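Local coordinates for 2-oxoglutarate (2OG) and Fe(II)-dependent oxygenase superfamily protein (Arabidopsis thaliana, PDB 6KWA) that probably catalyses the irreversible oxidation of the auxin indole-3-acetic acid to inactive 2-oxoindole-3-acetic acid, as a 2-oxoglutarate-dependent non-haem iron dioxygenase, at residues 17-22 and 128-133; 30-35 and 204-209; 216-221 and 254-259. All blocks are in the same frame, centred on the assembly; numbering follows the deposited sequence.

Interaction 1 of 3, residues 17-22 and 128-133; sequences QKIREA and RKLAES
I19 and L130 meet where helix 12-25 crosses helix 106-133 at residues 128-133 almost perpendicularly, the two short axes passing 8.6 Å apart at -93°. This half is buried and apolar. CG2 of I19 lies 3.9 Å from CD2 of L130, the two side chains running crosswise, while the other branch of I19 carries CD1 to within 3.5 Å of CD on K129. Only the aliphatic part of that lysine is used; its chain bends at the last torsion and takes the ammonium away from I19. I5 and F29, from the neighbouring strands, also pack on I19.

The solvent side, partly exposed, is polar but close-fitting all the same. R20 is fully extended, with CG anti to the backbone N (chi1 168°), and reaches past S133 until NH1 donates to S133 O at 3.0 Å, the oxygen near the guanidinium plane. CB of the same arginine brushes OG of S133 at 3.2 Å, and that hydroxyl donates to L130 O. E24 holds R20 NE in a salt bridge, giving the guanidinium a second partner. This near-perpendicular pair, an N-terminal helix across the long helix 106-133, belongs to the helical layer flanking the double-stranded beta-helix in this family.

Interaction 2 of 3, residues 30-35 and 204-209; sequences RVINHG and PNTLAI
V31 and L207 form the antiparallel hydrogen-bonded pair that joins strand 28-32, from the N-terminal region, to strand 207-211 of the double-stranded beta-helix. V31 N donates to L207 O at 2.9 Å, and L207 N returns a longer bond to V31 O at 3.3 Å, both nearly straight. R30 and A208 make the adjacent non-hydrogen-bonded pair.

L207 is the most deeply engaged residue. Its CB rests on CG2 of V31, and CD1 sits over the middle of the H34 ring, 4.0 Å from the centroid and 12° off the normal, a clear CH-pi contact. M41 of helix 38-51 and I177 of strand 175-179 also pack on L207. The H34 imidazole is pinned at both nitrogens: NE2 donates to N205 O at 2.8 Å, approaching from above the carbonyl plane, and ND1 is bonded to V36 N. An alanine here is likely to leave N205 O without this donor and open a gap beside L207 CD1.

T206 and R30 belong to the other side of the strand pair. CD of R30 lies 3.6 Å from OG1 of T206, but the polar ends look elsewhere: OG1 bonds to L203 O, while the guanidinium, swung round by a bend at chi3 (-85°), bonds to D201 O and to T4 OG1. The methyl branch of T206 instead lies side by side with I32, CG2 of one 3.5 Å from CG2 of the other.

Interaction 3 of 3, residues 216-221 and 254-259; sequences TIWSNG and EPPSEF
A Schellman motif closes helix 213-218, and the segment 254-259, which follows the last strand of the oxygenase barrel, packs on that helix end through P255, P256 and F259. N220, at positive phi, is the C-prime residue: G221 N bonds to T216 O and N220 N to I217 O. P255 is set against the carbonyls of the final turn, with CB 3.0 Å from W218 O and CG 3.1 Å from I217 O.

W218 and F259 carry the aromatic contact together. CB of W218 points away from 254-259, but the anti torsion (chi1 177°) turns the indole back so that one face meets P256 and F259. CD of P256 lies over the five-membered ring, 3.8 Å from its centroid, in a CH-pi contact. The edge of F259 points at the six-membered ring, a T-shaped pair with centroids 5.1 Å apart and planes at 65°, in which CE2 makes the approach. F141 stacks on W218 as well, and Y134 meets F259 edge-to-face, so the pair belongs to a wider aromatic cluster.

One face of the F259 ring lies against the backbone where the helix ends: CA of S219 stands over its centre, 3.8 Å from the centroid. Beyond the ring, the N220 amide bonds mainly to P265 O, yet ND2 also donates to F259 O at 3.3 Å, from above the carbonyl plane.

How the interactions relate
Interactions 1 and 2 interlock along the chain, their segments coming in the order 17-22, 30-35, 128-133, 204-209; interaction 3 follows both. Helix 12-25 leads straight into strand 28-32, and strand 207-211 straight into helix 213-218, so interaction 2 lies one element from each of the others. Its centre is about 16 Å from that of interaction 1 and 27 Å from that of interaction 3; the centres of interactions 1 and 3 are about 14 Å apart. Between those two, Y134 touches both R20 and F259. Interaction 1 joins two helices, interaction 2 adds an N-terminal strand to the sheet that holds barrel strand 207-211, and interaction 3 packs 254-259 on the end of helix 213-218.

Interaction 1 of 3, residues 17-22 and 128-133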
loop_
_atom_site.group_PDB
_atom_site.type_symbol
_atom_site.label_atom_id
_atom_site.label_comp_id
_atom_site.label_asym_id
_atom_site.label_seq_id
_atom_site.Cartn_x
_atom_site.Cartn_y
_atom_site.Cartn_z
ATOM N N GLN A 17 -14.127 11.026 10.646
ATOM C CA GLN A 17 -15.330 10.249 10.425
ATOM C C GLN A 17 -15.404 9.773 8.980
ATOM O O GLN A 17 -15.811 8.637 8.712
ATOM C CB GLN A 17 -16.563 11.052 10.781
ATOM C CG GLN A 17 -17.792 10.528 10.104
ATOM C CD GLN A 17 -19.024 10.917 10.842
ATOM O OE1 GLN A 17 -19.126 10.688 12.052
ATOM N NE2 GLN A 17 -19.978 11.519 10.133
ATOM N N LYS A 18 -15.037 10.643 8.044
ATOM C CA LYS A 18 -15.006 10.227 6.644
ATOM C C LYS A 18 -14.003 9.097 6.455
ATOM O O LYS A 18 -14.265 8.172 5.708
ATOM C CB LYS A 18 -14.667 11.408 5.717
ATOM C CG LYS A 18 -15.889 12.231 5.310
ATOM C CD LYS A 18 -15.467 13.537 4.639
ATOM C CE LYS A 18 -16.668 14.345 4.175
ATOM N NZ LYS A 18 -16.220 15.591 3.454
ATOM N N ILE A 19 -12.848 9.170 7.112
ATOM C CA ILE A 19 -11.877 8.096 6.979
ATOM C C ILE A 19 -12.472 6.792 7.520
ATOM O O ILE A 19 -12.473 5.743 6.842
ATOM C CB ILE A 19 -10.569 8.453 7.683
ATOM C CG1 ILE A 19 -9.809 9.454 6.809
ATOM C CG2 ILE A 19 -9.707 7.191 7.919
ATOM C CD1 ILE A 19 -8.713 10.255 7.535
ATOM N N ARG A 20 -13.016 6.862 8.718
ATOM C CA ARG A 20 -13.564 5.685 9.356
ATOM C C ARG A 20 -14.677 5.040 8.509
ATOM O O ARG A 20 -14.709 3.834 8.346
ATOM C CB ARG A 20 -14.120 6.053 10.715
ATOM C CG ARG A 20 -14.965 4.955 11.340
ATOM C CD ARG A 20 -15.368 5.359 12.775
ATOM N NE ARG A 20 -16.437 4.509 13.283
ATOM C CZ ARG A 20 -16.977 4.640 14.488
ATOM N NH1 ARG A 20 -16.562 5.595 15.299
ATOM N NH2 ARG A 20 -17.928 3.822 14.880
ATOM N N GLU A 21 -15.558 5.834 7.921
ATOM C CA GLU A 21 -16.701 5.229 7.258
ATOM C C GLU A 21 -16.309 4.661 5.912
ATOM O O GLU A 21 -16.837 3.619 5.507
ATOM C CB GLU A 21 -17.846 6.237 7.070
ATOM C CG GLU A 21 -18.768 6.324 8.281
ATOM C CD GLU A 21 -19.586 7.606 8.338
ATOM O OE1 GLU A 21 -19.987 8.130 7.267
ATOM O OE2 GLU A 21 -19.879 8.055 9.466
ATOM N N ALA A 22 -15.355 5.301 5.248
ATOM C CA ALA A 22 -14.775 4.712 4.048
ATOM C C ALA A 22 -14.160 3.359 4.360
ATOM O O ALA A 22 -14.433 2.353 3.682
ATOM C CB ALA A 22 -13.720 5.647 3.463
ATOM N N ARG A 128 -3.121 6.936 12.902
ATOM C CA ARG A 128 -3.533 7.685 14.092
ATOM C C ARG A 128 -4.941 8.201 13.881
ATOM O O ARG A 128 -5.779 8.150 14.785
ATOM C CB ARG A 128 -2.581 8.837 14.416
ATOM C CG ARG A 128 -2.959 9.561 15.742
ATOM C CD ARG A 128 -1.970 10.643 16.054
ATOM N NE ARG A 128 -0.617 10.090 16.119
ATOM C CZ ARG A 128 0.071 9.881 17.240
ATOM N NH1 ARG A 128 -0.434 10.240 18.412
ATOM N NH2 ARG A 128 1.291 9.347 17.185
ATOM N N LYS A 129 -5.229 8.681 12.674
ATOM C CA LYS A 129 -6.565 9.206 12.422
ATOM C C LYS A 129 -7.649 8.126 12.591
ATOM O O LYS A 129 -8.755 8.424 13.038
ATOM C CB LYS A 129 -6.657 9.821 11.035
ATOM C CG LYS A 129 -5.910 11.135 10.878
ATOM C CD LYS A 129 -6.213 11.748 9.523
ATOM C CE LYS A 129 -5.261 12.910 9.194
ATOM N NZ LYS A 129 -5.291 13.920 10.243
ATOM N N LEU A 130 -7.361 6.891 12.200
ATOM C CA LEU A 130 -8.308 5.787 12.421
ATOM C C LEU A 130 -8.545 5.571 13.919
ATOM O O LEU A 130 -9.661 5.332 14.346
ATOM C CB LEU A 130 -7.800 4.510 11.789
ATOM C CG LEU A 130 -8.109 4.369 10.303
ATOM C CD1 LEU A 130 -7.219 3.272 9.782
ATOM C CD2 LEU A 130 -9.578 4.000 10.102
ATOM N N ALA A 131 -7.490 5.594 14.717
ATOM C CA ALA A 131 -7.691 5.464 16.165
ATOM C C ALA A 131 -8.520 6.647 16.678
ATOM O O ALA A 131 -9.421 6.499 17.503
ATOM C CB ALA A 131 -6.374 5.390 16.884
ATOM N N GLU A 132 -8.238 7.833 16.164
ATOM C CA GLU A 132 -8.992 8.995 16.610
ATOM C C GLU A 132 -10.478 8.920 16.239
ATOM O O GLU A 132 -11.345 9.387 16.982
ATOM C CB GLU A 132 -8.365 10.271 16.040
ATOM C CG GLU A 132 -6.957 10.580 16.628
ATOM C CD GLU A 132 -6.317 11.814 15.998
ATOM O OE1 GLU A 132 -6.860 12.357 14.998
ATOM O OE2 GLU A 132 -5.278 12.268 16.519
ATOM N N SER A 133 -10.790 8.341 15.090
ATOM C CA SER A 133 -12.173 8.281 14.661
ATOM C C SER A 133 -12.985 7.341 15.537
ATOM O O SER A 133 -14.213 7.371 15.529
ATOM C CB SER A 133 -12.251 7.824 13.200
ATOM O OG SER A 133 -11.990 6.437 13.109
#

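Interaction 2 of 3, residues 30-35 and 204-209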
loop_
_atom_site.group_PDB
_atom_site.type_symbol
_atom_site.label_atom_id
_atom_site.label_comp_id
_atom_site.label_asym_id
_atom_site.label_seq_id
_atom_site.Cartn_x
_atom_site.Cartn_y
_atom_site.Cartn_z
ATOM N N ARG A 30 -9.285 7.014 -1.608
ATOM C CA ARG A 30 -8.260 7.791 -2.267
ATOM C C ARG A 30 -7.969 8.982 -1.357
ATOM O O ARG A 30 -8.862 9.419 -0.634
ATOM C CB ARG A 30 -8.788 8.228 -3.644
ATOM C CG ARG A 30 -7.771 8.745 -4.656
ATOM C CD ARG A 30 -8.479 9.084 -6.008
ATOM N NE ARG A 30 -8.641 7.932 -6.899
ATOM C CZ ARG A 30 -9.806 7.393 -7.262
ATOM N NH1 ARG A 30 -10.961 7.890 -6.824
ATOM N NH2 ARG A 30 -9.816 6.352 -8.091
ATOM N N VAL A 31 -6.730 9.468 -1.324
ATOM C CA VAL A 31 -6.462 10.716 -0.628
ATOM C C VAL A 31 -5.928 11.759 -1.610
ATOM O O VAL A 31 -5.184 11.446 -2.556
ATOM C CB VAL A 31 -5.482 10.561 0.561
ATOM C CG1 VAL A 31 -6.168 9.790 1.691
ATOM C CG2 VAL A 31 -4.154 9.892 0.154
ATOM N N ILE A 32 -6.372 12.997 -1.397
ATOM C CA ILE A 32 -5.851 14.173 -2.087
ATOM C C ILE A 32 -5.354 15.141 -1.037
ATOM O O ILE A 32 -5.695 15.008 0.150
ATOM C CB ILE A 32 -6.925 14.872 -2.936
ATOM C CG1 ILE A 32 -8.141 15.202 -2.058
ATOM C CG2 ILE A 32 -7.319 14.018 -4.119
ATOM C CD1 ILE A 32 -9.211 16.021 -2.757
ATOM N N ASN A 33 -4.546 16.105 -1.471
ATOM C CA ASN A 33 -3.864 17.033 -0.570
ATOM C C ASN A 33 -3.178 16.286 0.555
ATOM O O ASN A 33 -3.238 16.681 1.718
ATOM C CB ASN A 33 -4.858 18.061 -0.025
ATOM C CG ASN A 33 -5.648 18.753 -1.134
ATOM O OD1 ASN A 33 -5.191 18.844 -2.283
ATOM N ND2 ASN A 33 -6.856 19.206 -0.806
ATOM N N HIS A 34 -2.523 15.199 0.178
ATOM C CA HIS A 34 -1.885 14.260 1.094
ATOM C C HIS A 34 -0.594 14.731 1.737
ATOM O O HIS A 34 -0.003 14.011 2.537
ATOM C CB HIS A 34 -1.676 12.936 0.379
ATOM C CG HIS A 34 -1.221 13.085 -1.030
ATOM N ND1 HIS A 34 0.009 13.614 -1.358
ATOM C CD2 HIS A 34 -1.818 12.754 -2.198
ATOM C CE1 HIS A 34 0.142 13.624 -2.672
ATOM N NE2 HIS A 34 -0.949 13.099 -3.208
ATOM N N GLY A 35 -0.078 15.871 1.287
ATOM C CA GLY A 35 1.162 16.391 1.819
ATOM C C GLY A 35 2.466 15.815 1.274
ATOM O O GLY A 35 3.532 16.217 1.687
ATOM N N PRO A 204 -4.455 11.555 -11.145
ATOM C CA PRO A 204 -3.091 12.104 -10.945
ATOM C C PRO A 204 -2.893 12.886 -9.629
ATOM O O PRO A 204 -3.824 13.492 -9.097
ATOM C CB PRO A 204 -2.918 13.036 -12.147
ATOM C CG PRO A 204 -3.859 12.483 -13.199
ATOM C CD PRO A 204 -5.031 11.921 -12.453
ATOM N N ASN A 205 -1.652 12.883 -9.146
ATOM C CA ASN A 205 -1.285 13.339 -7.793
ATOM C C ASN A 205 -2.161 12.861 -6.635
ATOM O O ASN A 205 -2.249 13.538 -5.606
ATOM C CB ASN A 205 -1.285 14.872 -7.719
ATOM C CG ASN A 205 -0.682 15.529 -8.932
ATOM O OD1 ASN A 205 0.340 15.082 -9.465
ATOM N ND2 ASN A 205 -1.296 16.622 -9.363
ATOM N N THR A 206 -2.680 11.646 -6.706
ATOM C CA THR A 206 -3.480 11.153 -5.591
ATOM C C THR A 206 -2.844 9.835 -5.220
ATOM O O THR A 206 -2.061 9.273 -6.007
ATOM C CB THR A 206 -4.965 10.932 -5.962
ATOM O OG1 THR A 206 -5.083 9.842 -6.891
ATOM C CG2 THR A 206 -5.556 12.197 -6.564
ATOM N N LEU A 207 -3.151 9.361 -4.022
ATOM C CA LEU A 207 -2.693 8.051 -3.561
ATOM C C LEU A 207 -3.928 7.195 -3.207
ATOM O O LEU A 207 -4.950 7.732 -2.789
ATOM C CB LEU A 207 -1.750 8.208 -2.361
ATOM C CG LEU A 207 -0.452 8.967 -2.653
ATOM C CD1 LEU A 207 0.233 9.446 -1.403
ATOM C CD2 LEU A 207 0.516 8.103 -3.469
ATOM N N ALA A 208 -3.838 5.878 -3.399
ATOM C CA ALA A 208 -4.920 4.962 -3.061
ATOM C C ALA A 208 -4.606 4.284 -1.730
ATOM O O ALA A 208 -3.521 3.732 -1.539
ATOM C CB ALA A 208 -5.094 3.932 -4.162
ATOM N N ILE A 209 -5.549 4.325 -0.806
ATOM C CA ILE A 209 -5.329 3.711 0.491
ATOM C C ILE A 209 -6.222 2.521 0.554
ATOM O O ILE A 209 -7.367 2.604 0.151
ATOM C CB ILE A 209 -5.679 4.650 1.660
ATOM C CG1 ILE A 209 -5.134 6.051 1.410
ATOM C CG2 ILE A 209 -5.178 4.082 2.968
ATOM C CD1 ILE A 209 -3.670 6.116 1.321
#

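Interaction 3 of 3, residues 216-221 and 254-259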
loop_
_atom_site.group_PDB
_atom_site.type_symbol
_atom_site.label_atom_id
_atom_site.label_comp_id
_atom_site.label_asym_id
_atom_site.label_seq_id
_atom_site.Cartn_x
_atom_site.Cartn_y
_atom_site.Cartn_z
ATOM N N THR A 216 -8.648 -5.510 10.045
ATOM C CA THR A 216 -9.873 -6.189 10.422
ATOM C C THR A 216 -9.693 -6.879 11.775
ATOM O O THR A 216 -10.552 -6.779 12.643
ATOM C CB THR A 216 -10.295 -7.228 9.350
ATOM O OG1 THR A 216 -10.350 -6.590 8.068
ATOM C CG2 THR A 216 -11.668 -7.832 9.674
ATOM N N ILE A 217 -8.560 -7.539 11.964
ATOM C CA ILE A 217 -8.263 -8.200 13.233
ATOM C C ILE A 217 -8.209 -7.169 14.354
ATOM O O ILE A 217 -8.878 -7.307 15.374
ATOM C CB ILE A 217 -6.922 -8.941 13.176
ATOM C CG1 ILE A 217 -6.984 -10.095 12.176
ATOM C CG2 ILE A 217 -6.503 -9.415 14.557
ATOM C CD1 ILE A 217 -5.602 -10.656 11.837
ATOM N N TRP A 218 -7.449 -6.104 14.132
ATOM C CA TRP A 218 -7.263 -5.063 15.128
ATOM C C TRP A 218 -8.567 -4.375 15.555
ATOM O O TRP A 218 -8.764 -4.076 16.726
ATOM C CB TRP A 218 -6.290 -4.038 14.574
ATOM C CG TRP A 218 -6.020 -2.850 15.433
ATOM C CD1 TRP A 218 -5.106 -2.756 16.441
ATOM C CD2 TRP A 218 -6.640 -1.561 15.324
ATOM N NE1 TRP A 218 -5.120 -1.481 16.968
ATOM C CE2 TRP A 218 -6.058 -0.735 16.305
ATOM C CE3 TRP A 218 -7.627 -1.029 14.483
ATOM C CZ2 TRP A 218 -6.426 0.595 16.477
ATOM C CZ3 TRP A 218 -7.997 0.296 14.649
ATOM C CH2 TRP A 218 -7.398 1.095 15.648
ATOM N N SER A 219 -9.458 -4.130 14.608
ATOM C CA SER A 219 -10.707 -3.453 14.916
ATOM C C SER A 219 -11.849 -4.440 15.183
ATOM O O SER A 219 -13.030 -4.071 15.136
ATOM C CB SER A 219 -11.088 -2.542 13.777
ATOM O OG SER A 219 -11.319 -3.316 12.612
ATOM N N ASN A 220 -11.483 -5.689 15.446
ATOM C CA ASN A 220 -12.433 -6.763 15.714
ATOM C C ASN A 220 -13.542 -6.836 14.680
ATOM O O ASN A 220 -14.714 -6.899 15.031
ATOM C CB ASN A 220 -13.022 -6.615 17.118
ATOM C CG ASN A 220 -13.722 -7.881 17.589
ATOM O OD1 ASN A 220 -13.292 -8.985 17.281
ATOM N ND2 ASN A 220 -14.808 -7.722 18.333
ATOM N N GLY A 221 -13.165 -6.828 13.403
ATOM C CA GLY A 221 -14.110 -7.013 12.313
ATOM C C GLY A 221 -14.719 -5.751 11.724
ATOM O O GLY A 221 -15.441 -5.794 10.740
ATOM N N GLU A 254 -3.733 -8.755 19.081
ATOM C CA GLU A 254 -5.167 -8.740 19.330
ATOM C C GLU A 254 -5.709 -7.294 19.560
ATOM O O GLU A 254 -4.920 -6.357 19.756
ATOM C CB GLU A 254 -5.477 -9.690 20.502
ATOM C CG GLU A 254 -6.430 -10.827 20.055
ATOM C CD GLU A 254 -7.023 -11.691 21.169
ATOM O OE1 GLU A 254 -6.358 -11.940 22.210
ATOM O OE2 GLU A 254 -8.196 -12.099 20.988
ATOM N N PRO A 255 -7.046 -7.096 19.486
ATOM C CA PRO A 255 -7.600 -5.729 19.475
ATOM C C PRO A 255 -7.551 -4.931 20.784
ATOM O O PRO A 255 -7.589 -5.516 21.861
ATOM C CB PRO A 255 -9.080 -5.946 19.103
ATOM C CG PRO A 255 -9.150 -7.252 18.444
ATOM C CD PRO A 255 -8.055 -8.084 19.056
ATOM N N PRO A 256 -7.448 -3.599 20.685
ATOM C CA PRO A 256 -7.743 -2.780 21.858
ATOM C C PRO A 256 -9.111 -3.166 22.436
ATOM O O PRO A 256 -10.088 -3.333 21.693
ATOM C CB PRO A 256 -7.759 -1.361 21.290
ATOM C CG PRO A 256 -6.788 -1.417 20.146
ATOM C CD PRO A 256 -6.880 -2.809 19.578
ATOM N N SER A 257 -9.156 -3.347 23.750
ATOM C CA SER A 257 -10.356 -3.773 24.476
ATOM C C SER A 257 -11.639 -3.079 24.022
ATOM O O SER A 257 -12.696 -3.717 23.927
ATOM C CB SER A 257 -10.155 -3.571 25.973
ATOM O OG SER A 257 -10.019 -2.187 26.255
ATOM N N GLU A 258 -11.551 -1.771 23.770
ATOM C CA GLU A 258 -12.725 -0.988 23.376
ATOM C C GLU A 258 -13.543 -1.618 22.234
ATOM O O GLU A 258 -14.736 -1.365 22.109
ATOM C CB GLU A 258 -12.341 0.441 22.953
ATOM C CG GLU A 258 -11.726 1.370 24.016
ATOM C CD GLU A 258 -10.222 1.499 23.907
ATOM O OE1 GLU A 258 -9.571 0.524 23.470
ATOM O OE2 GLU A 258 -9.703 2.617 24.204
ATOM N N PHE A 259 -12.864 -2.363 21.368
ATOM C CA PHE A 259 -13.469 -2.982 20.190
ATOM C C PHE A 259 -14.192 -4.291 20.468
ATOM O O PHE A 259 -14.990 -4.761 19.663
ATOM C CB PHE A 259 -12.397 -3.251 19.139
ATOM C CG PHE A 259 -12.005 -2.043 18.359
ATOM C CD1 PHE A 259 -12.974 -1.261 17.749
ATOM C CD2 PHE A 259 -10.666 -1.691 18.229
ATOM C CE1 PHE A 259 -12.620 -0.142 17.026
ATOM C CE2 PHE A 259 -10.301 -0.578 17.503
ATOM C CZ PHE A 259 -11.284 0.197 16.896
#